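Local coordinates for protein CT296 (PDB 3QH6) that is of unknown function but resembles Fe(II) 2-oxoglutarate-dependent enzymes in its fold, at residues G67-V72 / V90-D95; Q99-I104 / Y132-F137; L115-E120 / T144-R149. One frame throughout, in Å; residues are numbered along the deposited sequence.

Contact 1 (G67-V72 / V90-D95); sequences GVQMIV and VALVRD
Val68 meets Leu92 with one methyl: CG1, set anti to the backbone N (chi1 -179°), lies 3.9 Å from Leu92 CD2, the two side chains crossing at about a right angle. The same methyl comes within 4.2 Å of Asp95 OD2, an oxygen whose hydrogen-bond partner is His62 ND1. Next along the helix, Gln69 bends at chi2 (-81°) so that its amide lies against Leu92, CD standing 3.8 Å from Leu92 CD2. One water donates to Gln69 OE1 and accepts from Leu92 N at 2.9 Å; a second accepts from Gln69 NE2 and donates to Leu92 O at 2.8 Å. Two waters thus bridge the backbone N and O of Leu92 to the one amide of Gln69. Val72, one turn on from Val68, adds a looser touch, its CG2 4.3 Å from Leu92 CD2. Helix 66-75 here packs on the edge strand 91-98 of the antiparallel sheet, the axes of the short segments 10.2 Å apart at closest approach and their N-to-C directions 146° apart. Strand 145-151, beside that edge strand, sends Leu148 to Val68 and Phe150 to Val72, and helix 29-42 meets Val68 through Leu35.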
loop_
_atom_site.group_PDB
_atom_site.type_symbol
_atom_site.label_atom_id
_atom_site.label_comp_id
_atom_site.label_asym_id
_atom_site.label_seq_id
_atom_site.Cartn_x
_atom_site.Cartn_y
_atom_site.Cartn_z
ATOM N N GLY A 67 -12.866 4.142 3.380
ATOM C CA GLY A 67 -11.575 4.815 3.375
ATOM C C GLY A 67 -10.491 4.060 2.618
ATOM O O GLY A 67 -9.561 4.687 2.114
ATOM N N VAL A 68 -10.606 2.737 2.512
ATOM C CA VAL A 68 -9.571 1.982 1.818
ATOM C C VAL A 68 -9.635 2.278 0.345
ATOM O O VAL A 68 -8.659 2.692 -0.230
ATOM C CB VAL A 68 -9.690 0.459 2.009
ATOM C CG1 VAL A 68 -8.527 -0.234 1.250
ATOM C CG2 VAL A 68 -9.687 0.129 3.481
ATOM N N GLN A 69 -10.790 2.083 -0.286
ATOM C CA GLN A 69 -10.822 2.315 -1.721
ATOM C C GLN A 69 -10.651 3.789 -1.980
ATOM O O GLN A 69 -10.227 4.162 -3.035
ATOM C CB GLN A 69 -12.124 1.813 -2.377
ATOM C CG GLN A 69 -12.186 0.284 -2.598
ATOM C CD GLN A 69 -11.432 -0.198 -3.856
ATOM O OE1 GLN A 69 -10.425 0.386 -4.282
ATOM N NE2 GLN A 69 -11.911 -1.297 -4.431
ATOM N N MET A 70 -11.057 4.640 -1.047
ATOM C CA MET A 70 -10.911 6.094 -1.275
ATOM C C MET A 70 -9.440 6.470 -1.368
ATOM O O MET A 70 -9.051 7.252 -2.224
ATOM C CB MET A 70 -11.601 6.896 -0.192
ATOM C CG MET A 70 -13.107 6.980 -0.417
ATOM S SD MET A 70 -13.893 7.685 1.023
ATOM C CE MET A 70 -13.278 9.385 0.898
ATOM N N ILE A 71 -8.623 5.883 -0.503
ATOM C CA ILE A 71 -7.177 6.116 -0.585
ATOM C C ILE A 71 -6.627 5.528 -1.880
ATOM O O ILE A 71 -5.826 6.150 -2.563
ATOM C CB ILE A 71 -6.450 5.542 0.622
ATOM C CG1 ILE A 71 -6.728 6.423 1.845
ATOM C CG2 ILE A 71 -4.929 5.471 0.336
ATOM C CD1 ILE A 71 -5.889 6.092 3.059
ATOM N N VAL A 72 -7.063 4.321 -2.222
ATOM C CA VAL A 72 -6.544 3.660 -3.433
ATOM C C VAL A 72 -6.840 4.552 -4.633
ATOM O O VAL A 72 -5.970 4.835 -5.464
ATOM C CB VAL A 72 -7.220 2.274 -3.640
ATOM C CG1 VAL A 72 -6.978 1.768 -5.057
ATOM C CG2 VAL A 72 -6.739 1.299 -2.599
ATOM N N VAL A 90 -5.121 -2.696 -13.200
ATOM C CA VAL A 90 -5.237 -3.578 -12.066
ATOM C C VAL A 90 -6.303 -2.990 -11.154
ATOM O O VAL A 90 -6.698 -1.806 -11.309
ATOM C CB VAL A 90 -3.905 -3.699 -11.308
ATOM C CG1 VAL A 90 -2.760 -4.088 -12.262
ATOM C CG2 VAL A 90 -3.599 -2.400 -10.561
ATOM N N ALA A 91 -6.777 -3.792 -10.207
ATOM C CA ALA A 91 -7.787 -3.340 -9.237
ATOM C C ALA A 91 -7.519 -3.983 -7.893
ATOM O O ALA A 91 -6.917 -5.033 -7.831
ATOM C CB ALA A 91 -9.196 -3.710 -9.719
ATOM N N LEU A 92 -7.963 -3.351 -6.815
ATOM C CA LEU A 92 -7.814 -3.920 -5.483
ATOM C C LEU A 92 -8.678 -5.169 -5.361
ATOM O O LEU A 92 -9.874 -5.105 -5.626
ATOM C CB LEU A 92 -8.231 -2.881 -4.430
ATOM C CG LEU A 92 -8.094 -3.337 -2.983
ATOM C CD1 LEU A 92 -6.650 -3.422 -2.589
ATOM C CD2 LEU A 92 -8.840 -2.370 -2.027
ATOM N N VAL A 93 -8.085 -6.299 -4.954
ATOM C CA VAL A 93 -8.823 -7.563 -4.829
ATOM C C VAL A 93 -8.811 -8.095 -3.388
ATOM O O VAL A 93 -9.725 -8.810 -2.983
ATOM C CB VAL A 93 -8.289 -8.651 -5.808
ATOM C CG1 VAL A 93 -8.583 -8.236 -7.255
ATOM C CG2 VAL A 93 -6.757 -8.945 -5.589
ATOM N N ARG A 94 -7.781 -7.763 -2.617
ATOM C CA ARG A 94 -7.679 -8.266 -1.243
ATOM C C ARG A 94 -6.927 -7.256 -0.420
ATOM O O ARG A 94 -6.134 -6.489 -0.968
ATOM C CB ARG A 94 -6.888 -9.593 -1.215
ATOM C CG ARG A 94 -7.648 -10.771 -1.836
ATOM C CD ARG A 94 -6.791 -12.067 -1.782
ATOM N NE ARG A 94 -5.642 -11.999 -2.676
ATOM C CZ ARG A 94 -5.718 -12.171 -3.994
ATOM N NH1 ARG A 94 -6.894 -12.397 -4.557
ATOM N NH2 ARG A 94 -4.629 -12.107 -4.756
ATOM N N ASP A 95 -7.141 -7.245 0.894
ATOM C CA ASP A 95 -6.285 -6.425 1.744
ATOM C C ASP A 95 -6.120 -7.049 3.140
ATOM O O ASP A 95 -6.803 -8.003 3.485
ATOM C CB ASP A 95 -6.819 -4.993 1.797
ATOM C CG ASP A 95 -7.991 -4.845 2.706
ATOM O OD1 ASP A 95 -7.913 -5.335 3.853
ATOM O OD2 ASP A 95 -8.984 -4.241 2.264
HETATM O O HOH W 1 -9.147 -0.658 -6.986
HETATM O O HOH W 2 -11.564 -3.176 -6.761
#

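Contact 2 (Q99-I104 / Y132-F137); sequences QKQEEI and YPQDVF
Ile104 turns CG1 away from its carbonyl carbon (chi1 -54°) and runs on extended to CD1, while Tyr132 swings its ring out with CG anti to the backbone N; together these torsions lay the CD1 methyl over one face of the ring. CD1 of Ile104 sits 3.8 Å from the Tyr132 ring centroid and only 14° off the normal, a well-centred CH-pi contact. The second branch, Ile104 CG2, rests 3.8 Å from Tyr132 CB, which extends the contact to the root of the ring.

Gln101 arrives at the ring edge. Its amide plane is 87° from the ring plane, and CD lies 3.8 Å from Tyr132 CE2. The two ends of the amide lie near the Gln134 side chain and the Phe137 carbonyl respectively. At the other end of the contact a water joins the backbones, donating to Ile104 O and accepting from Tyr132 N, each at 2.9 Å.

Within its own loop, Tyr132 OH donates to Phe137 O at 3.0 Å, reaching that oxygen from above the carbonyl plane. Phe128 on strand 125-128 meets the ring edge-to-face. The contact between the loops that follow strands 91-98 and 125-128 is therefore mixed: an apolar methyl-on-ring core with polar amides at the ring edge. The hydroxyl bond to Phe137 O probably limits how the ring can turn, and the water links the two main chains.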
loop_
_atom_site.group_PDB
_atom_site.type_symbol
_atom_site.label_atom_id
_atom_site.label_comp_id
_atom_site.label_asym_id
_atom_site.label_seq_id
_atom_site.Cartn_x
_atom_site.Cartn_y
_atom_site.Cartn_z
ATOM N N GLN A 99 -0.433 -5.518 12.149
ATOM C CA GLN A 99 0.338 -4.890 13.220
ATOM C C GLN A 99 1.860 -5.156 13.049
ATOM O O GLN A 99 2.692 -4.344 13.447
ATOM C CB GLN A 99 -0.155 -5.415 14.581
ATOM C CG GLN A 99 0.867 -5.355 15.701
ATOM C CD GLN A 99 1.476 -3.977 15.868
ATOM O OE1 GLN A 99 0.766 -2.968 15.885
ATOM N NE2 GLN A 99 2.802 -3.924 15.981
ATOM N N LYS A 100 2.212 -6.286 12.449
ATOM C CA LYS A 100 3.615 -6.733 12.346
ATOM C C LYS A 100 3.918 -7.185 10.917
ATOM O O LYS A 100 3.041 -7.736 10.243
ATOM C CB LYS A 100 3.843 -7.914 13.294
ATOM C CG LYS A 100 3.135 -7.787 14.633
ATOM C CD LYS A 100 3.441 -8.958 15.552
ATOM C CE LYS A 100 3.207 -8.589 17.013
ATOM N NZ LYS A 100 4.152 -7.531 17.474
ATOM N N GLN A 101 5.154 -7.014 10.454
ATOM C CA GLN A 101 5.445 -7.319 9.053
ATOM C C GLN A 101 5.404 -8.820 8.773
ATOM O O GLN A 101 5.224 -9.230 7.628
ATOM C CB GLN A 101 6.770 -6.711 8.581
ATOM C CG GLN A 101 8.026 -7.415 9.018
ATOM C CD GLN A 101 9.217 -6.990 8.174
ATOM O OE1 GLN A 101 9.602 -5.820 8.171
ATOM N NE2 GLN A 101 9.781 -7.932 7.421
ATOM N N GLU A 102 5.551 -9.629 9.823
ATOM C CA GLU A 102 5.546 -11.071 9.696
ATOM C C GLU A 102 4.181 -11.580 9.246
ATOM O O GLU A 102 4.034 -12.737 8.828
ATOM C CB GLU A 102 5.909 -11.705 11.044
ATOM C CG GLU A 102 7.379 -11.539 11.445
ATOM C CD GLU A 102 7.713 -10.145 11.983
ATOM O OE1 GLU A 102 6.789 -9.401 12.386
ATOM O OE2 GLU A 102 8.912 -9.789 12.003
ATOM N N GLU A 103 3.180 -10.707 9.333
ATOM C CA GLU A 103 1.798 -11.084 9.031
ATOM C C GLU A 103 1.544 -10.995 7.528
ATOM O O GLU A 103 0.543 -11.501 7.001
ATOM C CB GLU A 103 0.842 -10.186 9.835
ATOM C CG GLU A 103 0.815 -10.553 11.330
ATOM C CD GLU A 103 0.054 -9.563 12.192
ATOM O OE1 GLU A 103 -0.137 -8.402 11.765
ATOM O OE2 GLU A 103 -0.351 -9.952 13.309
ATOM N N ILE A 104 2.483 -10.384 6.826
ATOM C CA ILE A 104 2.373 -10.194 5.388
ATOM C C ILE A 104 2.907 -11.429 4.704
ATOM O O ILE A 104 4.126 -11.592 4.568
ATOM C CB ILE A 104 3.234 -8.996 4.936
ATOM C CG1 ILE A 104 2.871 -7.751 5.743
ATOM C CG2 ILE A 104 3.090 -8.763 3.429
ATOM C CD1 ILE A 104 3.759 -6.557 5.429
ATOM N N TYR A 132 7.043 -10.275 0.757
ATOM C CA TYR A 132 7.433 -8.991 1.324
ATOM C C TYR A 132 8.956 -8.931 1.441
ATOM O O TYR A 132 9.579 -9.870 1.970
ATOM C CB TYR A 132 6.778 -8.795 2.701
ATOM C CG TYR A 132 6.959 -7.401 3.245
ATOM C CD1 TYR A 132 6.258 -6.337 2.685
ATOM C CD2 TYR A 132 7.806 -7.146 4.322
ATOM C CE1 TYR A 132 6.407 -5.068 3.164
ATOM C CE2 TYR A 132 7.966 -5.861 4.807
ATOM C CZ TYR A 132 7.261 -4.830 4.215
ATOM O OH TYR A 132 7.378 -3.544 4.665
ATOM N N PRO A 133 9.570 -7.838 0.942
ATOM C CA PRO A 133 11.040 -7.752 0.940
ATOM C C PRO A 133 11.614 -7.406 2.289
ATOM O O PRO A 133 11.170 -6.460 2.955
ATOM C CB PRO A 133 11.323 -6.627 -0.065
ATOM C CG PRO A 133 10.139 -5.815 -0.062
ATOM C CD PRO A 133 8.972 -6.739 0.164
ATOM N N GLN A 134 12.636 -8.163 2.673
ATOM C CA GLN A 134 13.285 -7.983 3.958
ATOM C C GLN A 134 14.294 -6.839 3.895
ATOM O O GLN A 134 14.931 -6.600 2.862
ATOM C CB GLN A 134 13.954 -9.294 4.391
ATOM C CG GLN A 134 12.965 -10.449 4.572
ATOM C CD GLN A 134 11.881 -10.144 5.599
ATOM O OE1 GLN A 134 10.699 -10.002 5.263
ATOM N NE2 GLN A 134 12.281 -10.044 6.858
ATOM N N ASP A 135 14.410 -6.120 5.006
ATOM C CA ASP A 135 15.365 -5.027 5.132
ATOM C C ASP A 135 15.114 -3.904 4.129
ATOM O O ASP A 135 16.060 -3.325 3.599
ATOM C CB ASP A 135 16.800 -5.547 4.983
ATOM N N VAL A 136 13.843 -3.607 3.861
ATOM C CA VAL A 136 13.484 -2.445 3.049
ATOM C C VAL A 136 12.610 -1.486 3.872
ATOM O O VAL A 136 12.844 -0.279 3.876
ATOM C CB VAL A 136 12.772 -2.850 1.720
ATOM C CG1 VAL A 136 12.261 -1.626 0.981
ATOM C CG2 VAL A 136 13.723 -3.636 0.824
ATOM N N PHE A 137 11.601 -2.017 4.571
ATOM C CA PHE A 137 10.700 -1.156 5.339
ATOM C C PHE A 137 10.115 -1.845 6.567
ATOM O O PHE A 137 9.685 -3.004 6.512
ATOM C CB PHE A 137 9.542 -0.654 4.452
ATOM C CG PHE A 137 8.607 0.297 5.172
ATOM C CD1 PHE A 137 8.982 1.609 5.410
ATOM C CD2 PHE A 137 7.364 -0.130 5.626
ATOM C CE1 PHE A 137 8.128 2.485 6.096
ATOM C CE2 PHE A 137 6.504 0.740 6.321
ATOM C CZ PHE A 137 6.894 2.055 6.549
HETATM O O HOH W 3 5.350 -12.232 1.962
#

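Contact 3 (L115-E120 / T144-R149); sequences LCLSGE and TAIILR
Leu115 and Ile146 form an antiparallel hydrogen-bonded pair. Leu115 N donates to Ile146 O at 2.9 Å in an almost straight bond (N-H...O 176°), and Ile146 N returns one to Leu115 O at 3.0 Å. Leu117 N continues the ladder past the end of its strand, reaching Thr144 O at 3.0 Å. The next link is made by a side chain: Thr144 N donates to Ser118 OG at 3.2 Å, a more bent bond at 150°. The hydroxyl can meet this N-H because chi1 of Ser118 (69°) places OG between its own backbone N and carbonyl carbon.

Glu36 of helix 29-42 ties the two hydroxyls together, its OE1 being hydrogen-bonded to both Ser118 OG and Thr144 OG1, and Trp97 NE1 also reaches Thr144 OG1. Ser118 N, by contrast, is buried by the contact without a partner in the model. Between the bonded pairs, Cys116 and Ala145 make a non-hydrogen-bonded pair whose CA atoms are 4.2 Å apart, a short spacing that goes with this kind of pair. Ala145 CB packs on Cys116 CA at 4.0 Å.

On the face bearing Leu115 and Ile146, the packing is aliphatic. Ile146 CG2 is 4.0 Å from Leu117 CD2 and also lies beside Leu115 CB, while Leu117 CB and CD1 both lie against Thr144 OG1 from the same side. This face is covered by helices: Ile71 of helix 66-75 meets Leu115, Val68 of the same helix meets Ile146, and Cys32, Leu35, Glu36 and Leu39 of helix 29-42 touch Leu117. On the opposite face, with Cys116 and Ala145, Phe137 packs on Cys116. Strand 111-116 lies between 125-128 and 145-151, and strand 91-98 borders 145-151 on its far side.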
loop_
_atom_site.group_PDB
_atom_site.type_symbol
_atom_site.label_atom_id
_atom_site.label_comp_id
_atom_site.label_asym_id
_atom_site.label_seq_id
_atom_site.Cartn_x
_atom_site.Cartn_y
_atom_site.Cartn_z
ATOM N N LEU A 115 1.059 0.108 2.803
ATOM C CA LEU A 115 0.942 1.517 3.164
ATOM C C LEU A 115 0.976 1.654 4.671
ATOM O O LEU A 115 0.170 1.058 5.359
ATOM C CB LEU A 115 -0.365 2.048 2.600
ATOM C CG LEU A 115 -0.701 3.519 2.789
ATOM C CD1 LEU A 115 0.310 4.462 2.122
ATOM C CD2 LEU A 115 -2.055 3.705 2.192
ATOM N N CYS A 116 1.926 2.409 5.195
ATOM C CA CYS A 116 2.016 2.565 6.648
ATOM C C CYS A 116 0.962 3.607 7.119
ATOM O O CYS A 116 0.816 4.671 6.492
ATOM C CB CYS A 116 3.436 2.939 7.047
ATOM S SG CYS A 116 3.616 3.158 8.823
ATOM N N LEU A 117 0.206 3.281 8.179
ATOM C CA LEU A 117 -0.967 4.074 8.586
ATOM C C LEU A 117 -0.669 5.022 9.748
ATOM O O LEU A 117 -1.390 6.000 9.940
ATOM C CB LEU A 117 -2.165 3.171 8.975
ATOM C CG LEU A 117 -2.796 2.334 7.856
ATOM C CD1 LEU A 117 -4.028 1.602 8.369
ATOM C CD2 LEU A 117 -3.159 3.202 6.646
ATOM N N SER A 118 0.365 4.725 10.532
ATOM C CA SER A 118 0.627 5.502 11.734
ATOM C C SER A 118 2.106 5.551 12.114
ATOM O O SER A 118 2.942 4.820 11.560
ATOM C CB SER A 118 -0.177 4.928 12.903
ATOM O OG SER A 118 0.326 3.658 13.283
ATOM N N GLY A 119 2.413 6.429 13.068
ATOM C CA GLY A 119 3.758 6.557 13.587
ATOM C C GLY A 119 4.599 7.450 12.700
ATOM O O GLY A 119 4.077 8.137 11.829
ATOM N N GLU A 120 5.908 7.404 12.907
ATOM C CA GLU A 120 6.850 8.211 12.145
ATOM C C GLU A 120 6.693 8.061 10.634
ATOM O O GLU A 120 6.727 9.052 9.906
ATOM C CB GLU A 120 8.275 7.856 12.554
ATOM C CG GLU A 120 9.321 8.792 12.001
ATOM C CD GLU A 120 10.671 8.585 12.654
ATOM O OE1 GLU A 120 10.820 8.991 13.830
ATOM O OE2 GLU A 120 11.574 8.010 12.000
ATOM N N THR A 144 0.727 0.551 12.719
ATOM C CA THR A 144 0.157 -0.478 11.866
ATOM C C THR A 144 0.274 -0.110 10.389
ATOM O O THR A 144 0.691 0.985 10.023
ATOM C CB THR A 144 -1.344 -0.746 12.185
ATOM O OG1 THR A 144 -2.142 0.360 11.732
ATOM C CG2 THR A 144 -1.566 -0.975 13.678
ATOM N N ALA A 145 -0.099 -1.047 9.536
ATOM C CA ALA A 145 -0.005 -0.838 8.114
ATOM C C ALA A 145 -1.111 -1.631 7.457
ATOM O O ALA A 145 -1.744 -2.485 8.089
ATOM C CB ALA A 145 1.369 -1.284 7.604
ATOM N N ILE A 146 -1.361 -1.343 6.190
ATOM C CA ILE A 146 -2.341 -2.128 5.447
ATOM C C ILE A 146 -1.686 -2.607 4.157
ATOM O O ILE A 146 -0.996 -1.845 3.479
ATOM C CB ILE A 146 -3.669 -1.341 5.192
ATOM C CG1 ILE A 146 -4.729 -2.248 4.542
ATOM C CG2 ILE A 146 -3.465 -0.046 4.340
ATOM C CD1 ILE A 146 -6.088 -1.568 4.490
ATOM N N ILE A 147 -1.802 -3.907 3.880
ATOM C CA ILE A 147 -1.272 -4.441 2.649
ATOM C C ILE A 147 -2.422 -4.537 1.667
ATOM O O ILE A 147 -3.501 -5.014 2.003
ATOM C CB ILE A 147 -0.579 -5.823 2.844
ATOM C CG1 ILE A 147 -0.033 -6.308 1.505
ATOM C CG2 ILE A 147 -1.520 -6.856 3.472
ATOM C CD1 ILE A 147 1.359 -5.730 1.193
ATOM N N LEU A 148 -2.182 -4.044 0.462
ATOM C CA LEU A 148 -3.208 -3.935 -0.566
ATOM C C LEU A 148 -2.756 -4.806 -1.710
ATOM O O LEU A 148 -1.638 -4.652 -2.169
ATOM C CB LEU A 148 -3.275 -2.480 -1.056
ATOM C CG LEU A 148 -3.619 -1.462 0.045
ATOM C CD1 LEU A 148 -3.364 -0.042 -0.458
ATOM C CD2 LEU A 148 -5.061 -1.650 0.482
ATOM N N ARG A 149 -3.610 -5.711 -2.174
ATOM C CA ARG A 149 -3.234 -6.608 -3.241
ATOM C C ARG A 149 -3.916 -6.193 -4.525
ATOM O O ARG A 149 -5.142 -6.155 -4.583
ATOM C CB ARG A 149 -3.652 -8.052 -2.889
ATOM C CG ARG A 149 -3.252 -8.530 -1.499
ATOM C CD ARG A 149 -1.722 -8.556 -1.332
ATOM N NE ARG A 149 -1.378 -9.276 -0.105
ATOM C CZ ARG A 149 -0.161 -9.658 0.231
ATOM N NH1 ARG A 149 0.853 -9.395 -0.578
ATOM N NH2 ARG A 149 0.036 -10.331 1.372
#

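In the fold
The three contacts are built around one antiparallel sheet. Contact 3 lies within it, pairing strands 111-116 and 145-151; contact 1 sets helix 66-75 against edge strand 91-98, about 13 Å away between centres; contact 2 joins two loops about 11 Å from contact 3 between centres. Contacts 1 and 2, about 19 Å apart, lie on opposite sides of the chain's centre. Along the chain contact 1 closes first, and the segments of contacts 2 and 3 then alternate. Backbone bonds from Arg94 and Val93 to Arg149 probably connect contacts 1 and 3; Gln99 touches Thr144 between 2 and 3. Helices 29-42 and 66-75 cover one face, the contact 2 loops the other. The family belongs to the cupin clan, as fits the similarity to Fe(II) 2-oxoglutarate-dependent enzymes.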